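Local coordinates for protein hydrolase, haloacid dehalogenase-like family (Pseudomonas syringae pv. tomato, PDB 3S6J) that binds calcium and is probably a phosphatase of the haloacid dehalogenase superfamily, perhaps acting on sugar phosphates, at residues 16-30 with 79-93. Residues are numbered along the deposited sequence; the frame is centred on the assembly and turned at random.
Sequences TLTDSVYQNVAAWKE and HAQAYERLQHQIIAL
The H79 imidazole lies flat over one face of the W28 indole in an offset stack, its centroid 3.6 Å from that of the five-membered ring and the planes 17° apart. H79 CB sits over the six-membered ring as a CH-pi contact. With CG anti to the backbone N (chi1 170°), H79 reaches across, its flat ring suited both to stacking and to offering an N-H at its edge: NE2 donates to N24 OD1 (2.5 Å), nearly in the imidazole plane. That short bond, together with the stack on W28, probably sets the ring's rotation. N24 ND2 holds D14, a calcium ligand, so N24 is a second-shell residue, and H79 helps position it. Y83 OH, hydrogen-bonded to N124, lies 3.2 Å from S20 CB. A27, small enough for close approach, meets A82 CB to CB at 4.0 Å, where the axes of helices 21-30 and 79-85 approach to 8.1 Å. In-plane, Q23 NE2 donates to a lone pair of Q89 OE1. Beyond, D19 N to I91 O and L93 N to L17 O link the antiparallel connecting segments. These are the two linkers and first and last helices of a helical cap inserted after the DxDx(T/V) motif, as in C1-capped HAD phosphatases.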
loop_
_atom_site.group_PDB
_atom_site.type_symbol
_atom_site.label_atom_id
_atom_site.label_comp_id
_atom_site.label_asym_id
_atom_site.label_seq_id
_atom_site.Cartn_x
_atom_site.Cartn_y
_atom_site.Cartn_z
ATOM N N THR E 16 3.189 -12.532 0.927
ATOM C CA THR E 16 3.622 -13.231 2.123
ATOM C C THR E 16 4.919 -13.980 1.818
ATOM O O THR E 16 5.904 -13.848 2.557
ATOM C CB THR E 16 2.519 -14.195 2.629
ATOM O OG1 THR E 16 1.369 -13.442 3.071
ATOM C CG2 THR E 16 3.035 -15.089 3.761
ATOM N N LEU E 17 4.922 -14.749 0.726
ATOM C CA LEU E 17 6.148 -15.397 0.248
ATOM C C LEU E 17 6.727 -14.726 -1.020
ATOM O O LEU E 17 7.936 -14.725 -1.225
ATOM C CB LEU E 17 5.940 -16.902 0.029
ATOM C CG LEU E 17 5.499 -17.710 1.248
ATOM C CD1 LEU E 17 4.982 -19.112 0.863
ATOM C CD2 LEU E 17 6.610 -17.795 2.288
ATOM N N THR E 18 5.862 -14.157 -1.857
ATOM C CA THR E 18 6.312 -13.422 -3.028
ATOM C C THR E 18 5.872 -11.970 -2.962
ATOM O O THR E 18 4.755 -11.663 -2.510
ATOM C CB THR E 18 5.749 -14.015 -4.349
ATOM O OG1 THR E 18 4.333 -14.188 -4.233
ATOM C CG2 THR E 18 6.405 -15.341 -4.666
ATOM N N ASP E 19 6.731 -11.083 -3.460
ATOM C CA ASP E 19 6.430 -9.652 -3.487
ATOM C C ASP E 19 5.514 -9.306 -4.666
ATOM O O ASP E 19 5.955 -8.736 -5.672
ATOM C CB ASP E 19 7.722 -8.847 -3.541
ATOM C CG ASP E 19 7.506 -7.382 -3.268
ATOM O OD1 ASP E 19 6.341 -6.983 -3.047
ATOM O OD2 ASP E 19 8.516 -6.632 -3.277
ATOM N N SER E 20 4.235 -9.646 -4.535
ATOM C CA SER E 20 3.321 -9.551 -5.669
ATOM C C SER E 20 2.009 -8.790 -5.440
ATOM O O SER E 20 1.233 -8.623 -6.376
ATOM C CB SER E 20 3.016 -10.945 -6.222
ATOM O OG SER E 20 2.612 -11.823 -5.201
ATOM N N VAL E 21 1.778 -8.308 -4.224
ATOM C CA VAL E 21 0.568 -7.547 -3.936
ATOM C C VAL E 21 0.433 -6.315 -4.833
ATOM O O VAL E 21 -0.638 -6.023 -5.318
ATOM C CB VAL E 21 0.521 -7.099 -2.448
ATOM C CG1 VAL E 21 -0.572 -6.070 -2.239
ATOM C CG2 VAL E 21 0.325 -8.300 -1.508
ATOM N N TYR E 22 1.527 -5.591 -5.040
ATOM C CA TYR E 22 1.486 -4.352 -5.786
ATOM C C TYR E 22 1.217 -4.605 -7.277
ATOM O O TYR E 22 0.612 -3.765 -7.964
ATOM C CB TYR E 22 2.769 -3.519 -5.545
ATOM C CG TYR E 22 2.817 -2.965 -4.125
ATOM C CD1 TYR E 22 3.138 -3.790 -3.044
ATOM C CD2 TYR E 22 2.505 -1.631 -3.856
ATOM C CE1 TYR E 22 3.172 -3.299 -1.744
ATOM C CE2 TYR E 22 2.525 -1.140 -2.552
ATOM C CZ TYR E 22 2.856 -1.982 -1.506
ATOM O OH TYR E 22 2.856 -1.511 -0.216
ATOM N N GLN E 23 1.646 -5.765 -7.770
ATOM C CA GLN E 23 1.295 -6.160 -9.129
ATOM C C GLN E 23 -0.203 -6.494 -9.194
ATOM O O GLN E 23 -0.895 -6.117 -10.146
ATOM C CB GLN E 23 2.166 -7.330 -9.613
ATOM C CG GLN E 23 3.599 -6.944 -9.991
ATOM C CD GLN E 23 4.490 -6.653 -8.784
ATOM O OE1 GLN E 23 4.287 -7.190 -7.692
ATOM N NE2 GLN E 23 5.489 -5.808 -8.985
ATOM N N ASN E 24 -0.697 -7.181 -8.162
ATOM C CA ASN E 24 -2.110 -7.529 -8.072
ATOM C C ASN E 24 -2.938 -6.239 -8.077
ATOM O O ASN E 24 -3.828 -6.075 -8.900
ATOM C CB ASN E 24 -2.383 -8.389 -6.830
ATOM C CG ASN E 24 -3.613 -9.260 -6.970
ATOM O OD1 ASN E 24 -4.392 -9.098 -7.900
ATOM N ND2 ASN E 24 -3.788 -10.194 -6.049
ATOM N N VAL E 25 -2.600 -5.299 -7.197
ATOM C CA VAL E 25 -3.259 -3.995 -7.188
ATOM C C VAL E 25 -3.316 -3.338 -8.579
ATOM O O VAL E 25 -4.379 -2.901 -9.028
ATOM C CB VAL E 25 -2.605 -3.016 -6.156
ATOM C CG1 VAL E 25 -3.343 -1.693 -6.146
ATOM C CG2 VAL E 25 -2.634 -3.603 -4.767
ATOM N N ALA E 26 -2.179 -3.269 -9.258
ATOM C CA ALA E 26 -2.103 -2.616 -10.565
ATOM C C ALA E 26 -2.989 -3.322 -11.590
ATOM O O ALA E 26 -3.692 -2.672 -12.378
ATOM C CB ALA E 26 -0.659 -2.568 -11.039
ATOM N N ALA E 27 -2.987 -4.652 -11.537
ATOM C CA ALA E 27 -3.836 -5.477 -12.396
ATOM C C ALA E 27 -5.327 -5.220 -12.162
ATOM O O ALA E 27 -6.100 -5.120 -13.119
ATOM C CB ALA E 27 -3.513 -6.961 -12.206
ATOM N N TRP E 28 -5.744 -5.155 -10.893
ATOM C CA TRP E 28 -7.133 -4.818 -10.610
ATOM C C TRP E 28 -7.475 -3.406 -11.083
ATOM O O TRP E 28 -8.551 -3.186 -11.641
ATOM C CB TRP E 28 -7.485 -5.009 -9.132
ATOM C CG TRP E 28 -7.759 -6.441 -8.824
ATOM C CD1 TRP E 28 -7.016 -7.268 -8.037
ATOM C CD2 TRP E 28 -8.824 -7.244 -9.361
ATOM N NE1 TRP E 28 -7.555 -8.522 -8.031
ATOM C CE2 TRP E 28 -8.670 -8.540 -8.833
ATOM C CE3 TRP E 28 -9.896 -6.986 -10.223
ATOM C CZ2 TRP E 28 -9.549 -9.588 -9.142
ATOM C CZ3 TRP E 28 -10.779 -8.028 -10.528
ATOM C CH2 TRP E 28 -10.600 -9.310 -9.989
ATOM N N LYS E 29 -6.552 -2.464 -10.868
ATOM C CA LYS E 29 -6.781 -1.068 -11.220
ATOM C C LYS E 29 -7.058 -0.905 -12.715
ATOM O O LYS E 29 -7.974 -0.191 -13.121
ATOM C CB LYS E 29 -5.593 -0.192 -10.802
ATOM C CG LYS E 29 -5.739 1.276 -11.201
ATOM C CD LYS E 29 -7.018 1.891 -10.595
ATOM C CE LYS E 29 -6.964 3.407 -10.697
ATOM N NZ LYS E 29 -8.307 4.032 -10.578
ATOM N N GLU E 30 -6.258 -1.592 -13.514
ATOM C CA GLU E 30 -6.360 -1.581 -14.967
ATOM C C GLU E 30 -7.648 -2.240 -15.427
ATOM O O GLU E 30 -8.343 -1.720 -16.317
ATOM C CB GLU E 30 -5.142 -2.300 -15.554
ATOM C CG GLU E 30 -5.240 -2.649 -17.012
ATOM C CD GLU E 30 -3.890 -3.091 -17.561
ATOM O OE1 GLU E 30 -2.883 -2.956 -16.835
ATOM O OE2 GLU E 30 -3.827 -3.572 -18.712
ATOM N N HIS E 79 -8.295 -8.839 -15.280
ATOM C CA HIS E 79 -7.305 -8.927 -14.210
ATOM C C HIS E 79 -6.248 -10.001 -14.487
ATOM O O HIS E 79 -5.060 -9.719 -14.405
ATOM C CB HIS E 79 -7.981 -9.170 -12.866
ATOM C CG HIS E 79 -7.024 -9.494 -11.761
ATOM N ND1 HIS E 79 -6.769 -10.788 -11.356
ATOM C CD2 HIS E 79 -6.287 -8.695 -10.965
ATOM C CE1 HIS E 79 -5.907 -10.768 -10.356
ATOM N NE2 HIS E 79 -5.588 -9.513 -10.105
ATOM N N ALA E 80 -6.670 -11.218 -14.830
ATOM C CA ALA E 80 -5.707 -12.274 -15.152
ATOM C C ALA E 80 -4.760 -11.841 -16.255
ATOM O O ALA E 80 -3.560 -12.062 -16.174
ATOM C CB ALA E 80 -6.413 -13.550 -15.558
ATOM N N GLN E 81 -5.308 -11.218 -17.289
ATOM C CA GLN E 81 -4.504 -10.778 -18.409
ATOM C C GLN E 81 -3.497 -9.712 -17.983
ATOM O O GLN E 81 -2.313 -9.814 -18.309
ATOM C CB GLN E 81 -5.398 -10.299 -19.554
ATOM C CG GLN E 81 -6.153 -11.454 -20.238
ATOM C CD GLN E 81 -7.549 -11.082 -20.734
ATOM O OE1 GLN E 81 -7.783 -9.971 -21.231
ATOM N NE2 GLN E 81 -8.487 -12.023 -20.602
ATOM N N ALA E 82 -3.948 -8.699 -17.248
ATOM C CA ALA E 82 -3.024 -7.661 -16.798
ATOM C C ALA E 82 -1.957 -8.248 -15.879
ATOM O O ALA E 82 -0.798 -7.843 -15.934
ATOM C CB ALA E 82 -3.756 -6.513 -16.124
ATOM N N TYR E 83 -2.342 -9.210 -15.046
ATOM C CA TYR E 83 -1.376 -9.834 -14.144
ATOM C C TYR E 83 -0.304 -10.557 -14.957
ATOM O O TYR E 83 0.876 -10.354 -14.730
ATOM C CB TYR E 83 -2.054 -10.808 -13.171
ATOM C CG TYR E 83 -1.206 -11.153 -11.962
ATOM C CD1 TYR E 83 -0.556 -12.387 -11.854
ATOM C CD2 TYR E 83 -1.043 -10.238 -10.927
ATOM C CE1 TYR E 83 0.215 -12.698 -10.744
ATOM C CE2 TYR E 83 -0.265 -10.530 -9.823
ATOM C CZ TYR E 83 0.359 -11.757 -9.734
ATOM O OH TYR E 83 1.124 -12.013 -8.622
ATOM N N GLU E 84 -0.720 -11.397 -15.898
ATOM C CA GLU E 84 0.219 -12.112 -16.743
ATOM C C GLU E 84 1.257 -11.136 -17.282
ATOM O O GLU E 84 2.459 -11.425 -17.278
ATOM C CB GLU E 84 -0.498 -12.799 -17.917
ATOM C CG GLU E 84 -1.608 -13.779 -17.523
ATOM C CD GLU E 84 -2.294 -14.422 -18.738
ATOM O OE1 GLU E 84 -3.473 -14.862 -18.614
ATOM O OE2 GLU E 84 -1.653 -14.478 -19.823
ATOM N N ARG E 85 0.803 -9.972 -17.744
ATOM C CA ARG E 85 1.727 -9.003 -18.335
ATOM C C ARG E 85 2.731 -8.498 -17.308
ATOM O O ARG E 85 3.769 -7.965 -17.657
ATOM C CB ARG E 85 0.973 -7.842 -18.989
ATOM C CG ARG E 85 0.186 -8.250 -20.240
ATOM C CD ARG E 85 -0.416 -7.065 -20.976
ATOM N NE ARG E 85 -1.462 -6.385 -20.212
ATOM C CZ ARG E 85 -2.769 -6.624 -20.327
ATOM N NH1 ARG E 85 -3.216 -7.546 -21.179
ATOM N NH2 ARG E 85 -3.634 -5.943 -19.578
ATOM N N LEU E 86 2.436 -8.682 -16.031
ATOM C CA LEU E 86 3.338 -8.200 -14.996
ATOM C C LEU E 86 4.163 -9.327 -14.354
ATOM O O LEU E 86 4.884 -9.108 -13.375
ATOM C CB LEU E 86 2.543 -7.454 -13.928
ATOM C CG LEU E 86 1.763 -6.253 -14.447
ATOM C CD1 LEU E 86 0.657 -5.866 -13.483
ATOM C CD2 LEU E 86 2.688 -5.086 -14.715
ATOM N N GLN E 87 4.054 -10.530 -14.908
ATOM C CA GLN E 87 4.618 -11.715 -14.256
ATOM C C GLN E 87 6.116 -11.653 -13.926
ATOM O O GLN E 87 6.545 -12.208 -12.911
ATOM C CB GLN E 87 4.334 -12.971 -15.074
ATOM C CG GLN E 87 4.990 -12.979 -16.434
ATOM C CD GLN E 87 4.662 -14.227 -17.237
ATOM O OE1 GLN E 87 3.888 -15.088 -16.795
ATOM N NE2 GLN E 87 5.260 -14.338 -18.422
ATOM N N HIS E 88 6.910 -10.995 -14.770
ATOM C CA HIS E 88 8.360 -10.991 -14.586
ATOM C C HIS E 88 8.833 -9.981 -13.538
ATOM O O HIS E 88 10.023 -9.898 -13.227
ATOM C CB HIS E 88 9.064 -10.759 -15.921
ATOM C CG HIS E 88 8.726 -11.779 -16.956
ATOM N ND1 HIS E 88 7.718 -11.604 -17.878
ATOM C CD2 HIS E 88 9.250 -13.009 -17.206
ATOM C CE1 HIS E 88 7.638 -12.667 -18.660
ATOM N NE2 HIS E 88 8.559 -13.534 -18.269
ATOM N N GLN E 89 7.897 -9.207 -13.001
ATOM C CA GLN E 89 8.239 -8.221 -11.983
ATOM C C GLN E 89 8.285 -8.879 -10.613
ATOM O O GLN E 89 8.870 -8.334 -9.670
ATOM C CB GLN E 89 7.211 -7.082 -11.982
ATOM C CG GLN E 89 7.285 -6.191 -13.210
ATOM C CD GLN E 89 6.404 -4.960 -13.082
ATOM O OE1 GLN E 89 5.687 -4.797 -12.091
ATOM N NE2 GLN E 89 6.448 -4.089 -14.086
ATOM N N ILE E 90 7.679 -10.063 -10.525
ATOM C CA ILE E 90 7.475 -10.739 -9.253
ATOM C C ILE E 90 8.713 -11.443 -8.726
ATOM O O ILE E 90 9.242 -12.366 -9.346
ATOM C CB ILE E 90 6.325 -11.755 -9.325
ATOM C CG1 ILE E 90 5.038 -11.055 -9.758
ATOM C CG2 ILE E 90 6.157 -12.467 -7.967
ATOM C CD1 ILE E 90 3.830 -11.938 -9.682
ATOM N N ILE E 91 9.136 -11.013 -7.546
ATOM C CA ILE E 91 10.347 -11.499 -6.913
ATOM C C ILE E 91 9.939 -12.212 -5.624
ATOM O O ILE E 91 8.869 -11.938 -5.068
ATOM C CB ILE E 91 11.276 -10.295 -6.625
ATOM C CG1 ILE E 91 11.461 -9.496 -7.928
ATOM C CG2 ILE E 91 12.602 -10.745 -6.034
ATOM C CD1 ILE E 91 11.530 -7.952 -7.766
ATOM N N ALA E 92 10.754 -13.161 -5.174
ATOM C CA ALA E 92 10.494 -13.819 -3.905
ATOM C C ALA E 92 10.834 -12.801 -2.828
ATOM O O ALA E 92 11.774 -12.026 -2.998
ATOM C CB ALA E 92 11.355 -15.063 -3.767
ATOM N N LEU E 93 10.059 -12.770 -1.743
ATOM C CA LEU E 93 10.388 -11.910 -0.593
ATOM C C LEU E 93 11.568 -12.482 0.213
ATOM O O LEU E 93 11.737 -13.692 0.245
ATOM C CB LEU E 93 9.156 -11.764 0.311
ATOM C CG LEU E 93 8.122 -10.732 -0.145
ATOM C CD1 LEU E 93 6.708 -11.038 0.361
ATOM C CD2 LEU E 93 8.587 -9.329 0.271
HETATM O O HOH W 1 8.585 -8.242 -7.045
#